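Local coordinates for outer membrane protein Omp121 (Bacteroides thetaiotaomicron, PDB 5FQ8) that probably imports nutrients across the outer membrane as a TonB-dependent receptor, a calcium-binding transmembrane beta barrel closed by a plug domain, at residues G146-A151 against R588-K593; Y539-A544 against G563-F568; L423-T428 against S438-E443; N373-E378 against G416-Y421. All blocks are in the same frame, centred on the assembly; numbering follows the deposited sequence.

Interaction 1: residues G146-A151 against R588-K593; sequences GAAATA and RASWGK
Ala147 O comes within 4.2 Å of Lys593 C, where a loop of the plug domain lies against the wall of the barrel. A plug seated inside a barrel is the hallmark of TonB-dependent receptors, and here the two parts meet almost entirely through small residues and main chain. Side chains of the wall hold the backbone of Ala147 at both ends: N is bonded to Glu647 OE1 and O to Thr594 OG1. Ala148 carries the contact. Its methyl CB rests on the strand backbone, 3.4 Å from Gly592 N, and stands 4.0 Å from Ser590 OG, while its carbonyl O receives the CA-H of Gly592 in a nearly straight CA-H...O contact (CA to O 3.5 Å, 162° at the hydrogen). Gly592 needs to be a glycine here, because a CB would run into Ala148 O; the missing side chain thus permits loop and strand to come as close as 3.9 Å between the CA atoms of Ala148 and Gly592. Ser590 turns its CB toward the loop, and chi1 of 72° holds OG between its own backbone N and carbonyl carbon, with Ala148 CB as its neighbour across the contact. Trp591 and Lys593, alternating with Ser590 and Gly592 along strand 582-596, start their side chains off away from the loop at CB. Ala149 leaves this strand and touches Thr543 and Thr565 instead. Thr150 ends the contact, its OG1 4.3 Å from Lys593 O, too far for a hydrogen bond.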
# COMPACT_ATOMS: atom_id res chain seq x y z
N GLY B 146 1.27 5.40 -45.38
CA GLY B 146 2.29 4.48 -45.82
C GLY B 146 3.54 4.58 -45.00
O GLY B 146 3.80 5.58 -44.35
N ALA B 147 4.32 3.51 -45.02
CA ALA B 147 5.46 3.38 -44.14
C ALA B 147 6.74 3.18 -44.93
O ALA B 147 7.63 2.45 -44.49
CB ALA B 147 5.25 2.23 -43.16
N ALA B 148 6.86 3.82 -46.09
CA ALA B 148 8.03 3.68 -46.93
C ALA B 148 8.93 4.90 -46.96
O ALA B 148 10.06 4.81 -47.44
CB ALA B 148 7.63 3.36 -48.37
N ALA B 149 8.47 6.03 -46.46
CA ALA B 149 9.30 7.21 -46.38
C ALA B 149 9.06 7.84 -45.01
O ALA B 149 8.39 8.86 -44.89
CB ALA B 149 9.01 8.18 -47.51
N THR B 150 9.61 7.22 -43.97
CA THR B 150 9.38 7.65 -42.60
C THR B 150 10.63 8.21 -41.96
O THR B 150 10.72 8.25 -40.73
CB THR B 150 8.86 6.48 -41.77
OG1 THR B 150 9.72 5.36 -41.95
CG2 THR B 150 7.47 6.12 -42.20
N ALA B 151 11.60 8.66 -42.75
CA ALA B 151 12.84 9.18 -42.19
C ALA B 151 12.63 10.39 -41.31
O ALA B 151 13.48 10.70 -40.47
CB ALA B 151 13.81 9.54 -43.31
N ARG B 588 1.18 7.43 -58.57
CA ARG B 588 1.97 7.36 -57.35
C ARG B 588 2.64 6.01 -57.20
O ARG B 588 2.08 4.98 -57.58
CB ARG B 588 1.10 7.58 -56.11
CG ARG B 588 1.13 8.95 -55.55
CD ARG B 588 0.50 8.98 -54.19
NE ARG B 588 -0.94 9.15 -54.21
CZ ARG B 588 -1.81 8.17 -54.05
NH1 ARG B 588 -1.36 6.95 -53.85
NH2 ARG B 588 -3.11 8.41 -54.07
N ALA B 589 3.83 6.00 -56.59
CA ALA B 589 4.50 4.74 -56.29
C ALA B 589 5.52 4.95 -55.18
O ALA B 589 6.14 6.01 -55.08
CB ALA B 589 5.17 4.16 -57.53
N SER B 590 5.70 3.91 -54.35
CA SER B 590 6.63 3.96 -53.24
C SER B 590 7.17 2.58 -52.92
O SER B 590 6.45 1.58 -53.00
CB SER B 590 5.97 4.51 -51.99
OG SER B 590 5.07 3.56 -51.48
N TRP B 591 8.44 2.54 -52.54
CA TRP B 591 9.08 1.37 -51.94
C TRP B 591 10.03 1.88 -50.88
O TRP B 591 10.80 2.81 -51.15
CB TRP B 591 9.85 0.55 -52.96
CG TRP B 591 10.57 -0.65 -52.38
CD1 TRP B 591 10.16 -1.94 -52.43
CD2 TRP B 591 11.82 -0.65 -51.66
NE1 TRP B 591 11.06 -2.75 -51.79
CE2 TRP B 591 12.09 -1.98 -51.31
CE3 TRP B 591 12.74 0.34 -51.29
CZ2 TRP B 591 13.24 -2.35 -50.60
CZ3 TRP B 591 13.88 -0.03 -50.58
CH2 TRP B 591 14.12 -1.36 -50.24
N GLY B 592 10.02 1.28 -49.70
CA GLY B 592 10.96 1.70 -48.67
C GLY B 592 10.79 0.87 -47.42
O GLY B 592 9.94 -0.01 -47.32
N LYS B 593 11.64 1.19 -46.44
CA LYS B 593 11.68 0.45 -45.18
C LYS B 593 11.63 1.40 -44.00
O LYS B 593 12.09 2.54 -44.07
CB LYS B 593 12.95 -0.41 -45.09
CG LYS B 593 12.96 -1.58 -46.06
CD LYS B 593 14.33 -1.80 -46.65
CE LYS B 593 15.23 -2.55 -45.69
NZ LYS B 593 15.31 -3.98 -46.04

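Interaction 2: residues Y539-A544 against G563-F568; sequences YLTVTA and GITGSF
Gly563 N gives its hydrogen to Thr543 O over 2.8 Å, the shortest of six backbone bonds that join the two strands, and Thr543 N returns a bond to Gly563 O. Thr541 with Thr565 and Tyr539 with Ser567 repeat the hydrogen-bonded pairing; the straightest link, Tyr539 N to Ser567 O, is nearly linear at 178°. On the face of these pairs the side chains are mostly polar. Thr541 and Thr565 stand abreast, their side chains running in one direction, with OG1 to OG1 at 3.5 Å. The OG1 of Thr543, put over the neighbouring strand by a chi1 of 57°, sits 3.5 Å from Gly563 CA, where a CB would collide with it. Ser567 OG is bonded to Lys586, and Thr543 packs on plug residues Ala149 and Ala151, which identifies this as the inner face. Leu540, Val542 and Ile564 occupy the other, surface-lying face, with Val542 CG2 4.1 Å from Ile564 CG1, consistent with exposure to lipid. Such division into a polar inside and an apolar outside, across an antiparallel hairpin, is typical of transmembrane beta barrels.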
# COMPACT_ATOMS: atom_id res chain seq x y z
N TYR B 539 7.87 14.41 -59.55
CA TYR B 539 8.37 14.61 -58.21
C TYR B 539 9.01 13.32 -57.73
O TYR B 539 8.46 12.24 -57.92
CB TYR B 539 7.24 15.02 -57.28
CG TYR B 539 6.71 16.41 -57.53
CD1 TYR B 539 7.44 17.53 -57.16
CD2 TYR B 539 5.46 16.60 -58.09
CE1 TYR B 539 6.94 18.79 -57.35
CE2 TYR B 539 4.95 17.86 -58.29
CZ TYR B 539 5.69 18.95 -57.92
OH TYR B 539 5.18 20.21 -58.12
N LEU B 540 10.18 13.44 -57.12
CA LEU B 540 10.92 12.29 -56.63
C LEU B 540 11.45 12.57 -55.24
O LEU B 540 11.80 13.71 -54.91
CB LEU B 540 12.07 11.94 -57.56
CG LEU B 540 12.86 10.67 -57.27
CD1 LEU B 540 12.11 9.47 -57.76
CD2 LEU B 540 14.22 10.76 -57.91
N THR B 541 11.50 11.53 -54.41
CA THR B 541 11.96 11.69 -53.04
C THR B 541 12.75 10.48 -52.59
O THR B 541 12.32 9.34 -52.80
CB THR B 541 10.77 11.92 -52.11
OG1 THR B 541 9.86 12.82 -52.74
CG2 THR B 541 11.24 12.51 -50.82
N VAL B 542 13.89 10.71 -51.95
CA VAL B 542 14.73 9.65 -51.43
C VAL B 542 14.99 9.90 -49.95
O VAL B 542 15.56 10.94 -49.59
CB VAL B 542 16.06 9.55 -52.20
CG1 VAL B 542 17.04 8.69 -51.45
CG2 VAL B 542 15.80 8.98 -53.55
N THR B 543 14.59 8.96 -49.10
CA THR B 543 14.72 9.10 -47.65
C THR B 543 15.69 8.06 -47.11
O THR B 543 15.75 6.93 -47.59
CB THR B 543 13.39 8.93 -46.94
OG1 THR B 543 12.83 7.67 -47.30
CG2 THR B 543 12.44 10.02 -47.32
N ALA B 544 16.42 8.45 -46.07
CA ALA B 544 17.37 7.56 -45.41
C ALA B 544 17.52 7.97 -43.95
O ALA B 544 17.61 9.17 -43.65
CB ALA B 544 18.74 7.60 -46.09
N GLY B 563 14.29 4.61 -48.29
CA GLY B 563 13.03 4.64 -49.01
C GLY B 563 13.12 5.47 -50.27
O GLY B 563 14.05 6.27 -50.45
N ILE B 564 12.15 5.28 -51.14
CA ILE B 564 12.06 6.04 -52.38
C ILE B 564 10.59 6.17 -52.75
O ILE B 564 9.83 5.20 -52.63
CB ILE B 564 12.89 5.38 -53.49
CG1 ILE B 564 12.91 6.25 -54.74
CG2 ILE B 564 12.37 4.00 -53.81
CD1 ILE B 564 13.78 5.72 -55.86
N THR B 565 10.18 7.37 -53.15
CA THR B 565 8.82 7.61 -53.60
C THR B 565 8.84 8.45 -54.86
O THR B 565 9.75 9.24 -55.10
CB THR B 565 7.96 8.32 -52.55
OG1 THR B 565 8.48 9.63 -52.33
CG2 THR B 565 7.96 7.57 -51.27
N GLY B 566 7.80 8.28 -55.67
CA GLY B 566 7.69 9.01 -56.92
C GLY B 566 6.25 9.39 -57.19
O GLY B 566 5.31 8.71 -56.77
N SER B 567 6.09 10.50 -57.90
CA SER B 567 4.79 11.03 -58.25
C SER B 567 4.89 11.64 -59.63
O SER B 567 5.81 12.42 -59.91
CB SER B 567 4.31 12.07 -57.25
OG SER B 567 3.10 12.65 -57.67
N PHE B 568 3.95 11.29 -60.49
CA PHE B 568 3.93 11.73 -61.88
C PHE B 568 2.56 12.32 -62.16
O PHE B 568 1.57 11.59 -62.19
CB PHE B 568 4.26 10.57 -62.80
CG PHE B 568 4.12 10.86 -64.25
CD1 PHE B 568 4.88 11.83 -64.86
CD2 PHE B 568 3.25 10.12 -65.03
CE1 PHE B 568 4.76 12.07 -66.20
CE2 PHE B 568 3.12 10.36 -66.37
CZ PHE B 568 3.87 11.33 -66.96

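Interaction 3: residues L423-T428 against S438-E443; sequences LYYEGT and SPFSGE
Two turns in the connection between helix 420-424 and strand 446-469 pack together here, the type I turn Ser438 to Ser441 pushing the Phe440 ring against Tyr424 and Tyr425, where a type II turn begins. Phe440 CE2 approaches Tyr424 CB obliquely at 3.6 Å, and its CD2 is 3.9 Å from Tyr425 CA; Pro439 CG lies over one face of the same ring, toward the rim. The Tyr425 ring, extended by a chi1 of -180° that sets CG opposite the backbone N, presents its edge to Ser438 CB, which lies in the ring plane 3.9 Å from CE1. Ser438 makes an ST turn, its OG accepting from Phe440 N at 3.1 Å, and also bonds Asn430 O and Gly431 N. An alanine here removes OG, which would probably leave the Phe440 amide without its acceptor and the loop at Asn430 and Gly431 less fixed. Ser438 O takes both N and OG of Ser441. Across the facing turn, Thr428 OG1 bonds O of Tyr424, the residue before it, at 2.6 Å. With no hydrogen bond between them, the segments associate through ring and methylene packing, while polar atoms are bonded within each segment or to the intervening loop.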
# COMPACT_ATOMS: atom_id res chain seq x y z
N LEU B 423 -20.21 -5.12 7.10
CA LEU B 423 -21.44 -4.36 7.18
C LEU B 423 -22.68 -5.23 7.12
O LEU B 423 -23.67 -4.95 7.79
CB LEU B 423 -21.50 -3.36 6.04
CG LEU B 423 -20.51 -2.23 6.07
CD1 LEU B 423 -20.60 -1.53 4.74
CD2 LEU B 423 -20.93 -1.32 7.17
N TYR B 424 -22.67 -6.28 6.31
CA TYR B 424 -23.92 -6.90 5.96
C TYR B 424 -23.96 -8.40 6.16
O TYR B 424 -25.03 -8.99 5.98
CB TYR B 424 -24.29 -6.56 4.50
CG TYR B 424 -24.29 -5.07 4.20
CD1 TYR B 424 -25.19 -4.21 4.82
CD2 TYR B 424 -23.39 -4.52 3.31
CE1 TYR B 424 -25.18 -2.85 4.56
CE2 TYR B 424 -23.38 -3.17 3.05
CZ TYR B 424 -24.27 -2.34 3.67
OH TYR B 424 -24.24 -0.99 3.39
N TYR B 425 -22.87 -9.04 6.57
CA TYR B 425 -22.85 -10.50 6.58
C TYR B 425 -23.63 -11.08 7.75
O TYR B 425 -24.48 -11.95 7.57
CB TYR B 425 -21.43 -11.03 6.59
CG TYR B 425 -21.42 -12.52 6.60
CD1 TYR B 425 -21.76 -13.23 5.45
CD2 TYR B 425 -21.10 -13.24 7.74
CE1 TYR B 425 -21.77 -14.60 5.44
CE2 TYR B 425 -21.10 -14.61 7.74
CZ TYR B 425 -21.45 -15.28 6.58
OH TYR B 425 -21.46 -16.65 6.57
N GLU B 426 -23.33 -10.63 8.96
CA GLU B 426 -23.94 -11.23 10.14
C GLU B 426 -25.43 -10.91 10.21
O GLU B 426 -25.82 -9.75 10.22
CB GLU B 426 -23.26 -10.71 11.39
CG GLU B 426 -23.90 -11.15 12.67
CD GLU B 426 -23.48 -10.32 13.85
OE1 GLU B 426 -22.32 -9.88 13.88
OE2 GLU B 426 -24.33 -10.09 14.74
N GLY B 427 -26.25 -11.95 10.25
CA GLY B 427 -27.64 -11.78 10.59
C GLY B 427 -28.60 -11.59 9.44
O GLY B 427 -29.80 -11.50 9.67
N THR B 428 -28.11 -11.55 8.23
CA THR B 428 -28.94 -11.33 7.07
C THR B 428 -28.97 -12.57 6.19
O THR B 428 -28.08 -13.42 6.29
CB THR B 428 -28.42 -10.16 6.25
OG1 THR B 428 -27.11 -10.48 5.77
CG2 THR B 428 -28.35 -8.93 7.10
N SER B 438 -21.92 -16.55 0.11
CA SER B 438 -22.49 -15.21 0.18
C SER B 438 -21.65 -14.25 -0.64
O SER B 438 -20.43 -14.34 -0.64
CB SER B 438 -22.53 -14.70 1.61
OG SER B 438 -22.81 -13.31 1.60
N PRO B 439 -22.29 -13.31 -1.34
CA PRO B 439 -21.54 -12.35 -2.13
C PRO B 439 -20.64 -11.48 -1.30
O PRO B 439 -19.82 -10.76 -1.87
CB PRO B 439 -22.63 -11.53 -2.81
CG PRO B 439 -23.84 -11.75 -2.01
CD PRO B 439 -23.73 -13.15 -1.55
N PHE B 440 -20.73 -11.55 0.02
CA PHE B 440 -19.90 -10.75 0.91
C PHE B 440 -18.63 -11.46 1.36
O PHE B 440 -17.94 -10.95 2.24
CB PHE B 440 -20.68 -10.33 2.15
CG PHE B 440 -22.03 -9.77 1.85
CD1 PHE B 440 -22.24 -8.98 0.75
CD2 PHE B 440 -23.09 -10.04 2.69
CE1 PHE B 440 -23.47 -8.48 0.48
CE2 PHE B 440 -24.33 -9.53 2.43
CZ PHE B 440 -24.52 -8.75 1.33
N SER B 441 -18.30 -12.63 0.80
CA SER B 441 -17.08 -13.31 1.20
C SER B 441 -16.11 -13.51 0.06
O SER B 441 -16.48 -14.03 -0.99
CB SER B 441 -17.41 -14.66 1.81
OG SER B 441 -18.74 -15.02 1.49
N GLY B 442 -14.86 -13.11 0.24
CA GLY B 442 -14.44 -12.38 1.41
C GLY B 442 -14.26 -10.95 0.97
O GLY B 442 -13.17 -10.50 0.66
N GLU B 443 -15.37 -10.25 0.88
CA GLU B 443 -15.36 -8.87 0.43
C GLU B 443 -15.17 -8.02 1.68
O GLU B 443 -16.11 -7.61 2.34
CB GLU B 443 -16.65 -8.54 -0.32
CG GLU B 443 -16.77 -9.20 -1.66
CD GLU B 443 -15.83 -8.63 -2.69
OE1 GLU B 443 -15.49 -7.45 -2.56
OE2 GLU B 443 -15.42 -9.36 -3.61

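Interaction 4: residues N373-E378 against G416-Y421; sequences NNYLNE and GKPNLY
Tyr375 lays its phenol ring over a proline: Pro418 CD stands 3.8 Å from the ring centroid and 22° off the ring normal, a CH-pi contact at the very end of a beta hairpin. The same face also receives Lys417 CA, 4.1 Å above the plane and displaced toward the rim, so the ring lies across the strand end as it gives way to loop. The first torsion brings this about, since chi1 of -78° places CG anti to the carbonyl carbon and beside the backbone N. At the far edge, near the ring plane, Leu420 meets the phenol end, its CD1 4.5 Å from Tyr375 CZ. Were Tyr375 an alanine, Pro418 CD and Leu420 CD1 would probably face a gap between segments 373-378 and 416-421. Beside the ring, Leu376 and Gly416 form one antiparallel hydrogen-bonded pair. Leu376 N reaches Gly416 O at 2.9 Å, and Gly416 N returns a bond to Leu376 O. Asn374 O touches Pro418 CG at 3.6 Å, and Asn374 ND2 is bonded back to Tyr370 O. Lys417 bends its amine off toward Glu443 OE1, a charge pairing modelled too close to be trusted in detail. The contact thus closes the open end of hairpin 376-394/398-417, with helix 368-374 leading in and helix 420-424, N-capped by Asn419 through Ala422 N, leading out.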
# COMPACT_ATOMS: atom_id res chain seq x y z
N ASN B 373 -23.35 3.81 -6.01
CA ASN B 373 -23.32 4.79 -4.94
C ASN B 373 -22.22 4.55 -3.92
O ASN B 373 -21.97 5.45 -3.12
CB ASN B 373 -24.67 4.80 -4.23
CG ASN B 373 -25.61 5.80 -4.82
OD1 ASN B 373 -25.23 6.93 -5.09
ND2 ASN B 373 -26.85 5.39 -5.02
N ASN B 374 -21.57 3.39 -3.91
CA ASN B 374 -20.65 3.05 -2.83
C ASN B 374 -19.29 2.56 -3.27
O ASN B 374 -18.46 2.30 -2.40
CB ASN B 374 -21.28 2.00 -1.92
CG ASN B 374 -22.44 2.54 -1.14
OD1 ASN B 374 -22.26 3.17 -0.11
ND2 ASN B 374 -23.64 2.30 -1.63
N TYR B 375 -19.04 2.40 -4.55
CA TYR B 375 -17.73 2.00 -5.02
C TYR B 375 -17.03 3.19 -5.61
O TYR B 375 -17.64 4.24 -5.84
CB TYR B 375 -17.85 0.87 -6.03
CG TYR B 375 -18.10 -0.48 -5.42
CD1 TYR B 375 -19.19 -0.70 -4.61
CD2 TYR B 375 -17.23 -1.54 -5.64
CE1 TYR B 375 -19.42 -1.92 -4.05
CE2 TYR B 375 -17.47 -2.76 -5.10
CZ TYR B 375 -18.55 -2.94 -4.31
OH TYR B 375 -18.79 -4.16 -3.75
N LEU B 376 -15.74 3.04 -5.85
CA LEU B 376 -14.93 4.17 -6.28
C LEU B 376 -13.91 3.71 -7.30
O LEU B 376 -13.26 2.68 -7.10
CB LEU B 376 -14.23 4.81 -5.10
CG LEU B 376 -13.32 5.98 -5.46
CD1 LEU B 376 -14.13 7.21 -5.32
CD2 LEU B 376 -12.14 6.02 -4.54
N ASN B 377 -13.78 4.46 -8.38
CA ASN B 377 -12.74 4.22 -9.37
C ASN B 377 -12.51 5.54 -10.11
O ASN B 377 -12.98 5.75 -11.23
CB ASN B 377 -13.11 3.10 -10.33
CG ASN B 377 -12.00 2.79 -11.28
OD1 ASN B 377 -10.91 3.32 -11.17
ND2 ASN B 377 -12.27 1.92 -12.23
N GLU B 378 -11.72 6.41 -9.50
CA GLU B 378 -11.52 7.76 -9.99
C GLU B 378 -10.13 7.90 -10.59
O GLU B 378 -9.22 7.15 -10.25
CB GLU B 378 -11.71 8.76 -8.85
CG GLU B 378 -11.76 10.21 -9.26
CD GLU B 378 -11.92 11.12 -8.09
OE1 GLU B 378 -12.96 11.05 -7.42
OE2 GLU B 378 -10.99 11.91 -7.84
N GLY B 416 -11.69 2.04 -4.72
CA GLY B 416 -12.05 1.48 -3.43
C GLY B 416 -13.40 0.79 -3.47
O GLY B 416 -14.26 1.13 -4.28
N LYS B 417 -13.57 -0.16 -2.57
CA LYS B 417 -14.82 -0.88 -2.40
C LYS B 417 -15.01 -1.21 -0.92
O LYS B 417 -14.03 -1.45 -0.21
CB LYS B 417 -14.83 -2.17 -3.23
CG LYS B 417 -13.74 -3.15 -2.97
CD LYS B 417 -13.65 -4.11 -4.12
CE LYS B 417 -12.89 -5.37 -3.78
NZ LYS B 417 -13.63 -6.20 -2.78
N PRO B 418 -16.25 -1.26 -0.45
CA PRO B 418 -16.49 -1.35 0.99
C PRO B 418 -16.20 -2.73 1.54
O PRO B 418 -16.09 -3.72 0.83
CB PRO B 418 -17.98 -1.03 1.13
CG PRO B 418 -18.43 -0.56 -0.18
CD PRO B 418 -17.51 -1.16 -1.19
N ASN B 419 -16.08 -2.77 2.87
CA ASN B 419 -16.03 -4.01 3.62
C ASN B 419 -17.46 -4.52 3.70
O ASN B 419 -18.16 -4.34 4.70
CB ASN B 419 -15.45 -3.78 5.00
CG ASN B 419 -15.12 -5.06 5.70
OD1 ASN B 419 -15.92 -5.97 5.76
ND2 ASN B 419 -13.92 -5.14 6.23
N LEU B 420 -17.89 -5.16 2.61
CA LEU B 420 -19.24 -5.69 2.56
C LEU B 420 -19.47 -6.75 3.64
O LEU B 420 -20.57 -6.85 4.19
CB LEU B 420 -19.50 -6.27 1.17
CG LEU B 420 -19.43 -5.30 -0.00
CD1 LEU B 420 -19.47 -6.07 -1.27
CD2 LEU B 420 -20.58 -4.32 0.04
N TYR B 421 -18.44 -7.52 3.97
CA TYR B 421 -18.59 -8.55 4.99
C TYR B 421 -18.91 -7.93 6.34
O TYR B 421 -19.86 -8.34 7.01
CB TYR B 421 -17.33 -9.41 5.08
CG TYR B 421 -17.47 -10.59 6.01
CD1 TYR B 421 -17.99 -11.78 5.55
CD2 TYR B 421 -17.10 -10.51 7.33
CE1 TYR B 421 -18.13 -12.86 6.37
CE2 TYR B 421 -17.24 -11.59 8.17
CZ TYR B 421 -17.76 -12.76 7.68
OH TYR B 421 -17.91 -13.86 8.49

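In the fold
From the N terminus, the plug loop at 146-151 opens the longest of the four loops, which interaction 1 closes 437 residues later on barrel strand 582-596. All the others fall within it, and none cross: interaction 4 closes first, across hairpin 376-394/398-417, interaction 3 follows in the next connection, and interaction 2 joins a later hairpin. Interactions 3 and 4 share helix 420-424 and are linked by a probable backbone hydrogen bond from Tyr421 N to Glu443 O. Interactions 1 and 2 occupy neighbouring strands, joined by backbone bonds, with the plug loop touching both sites. The two groups lie on opposite sides of the chain's centre, the centres of interactions 1 and 3 about 62 Å apart.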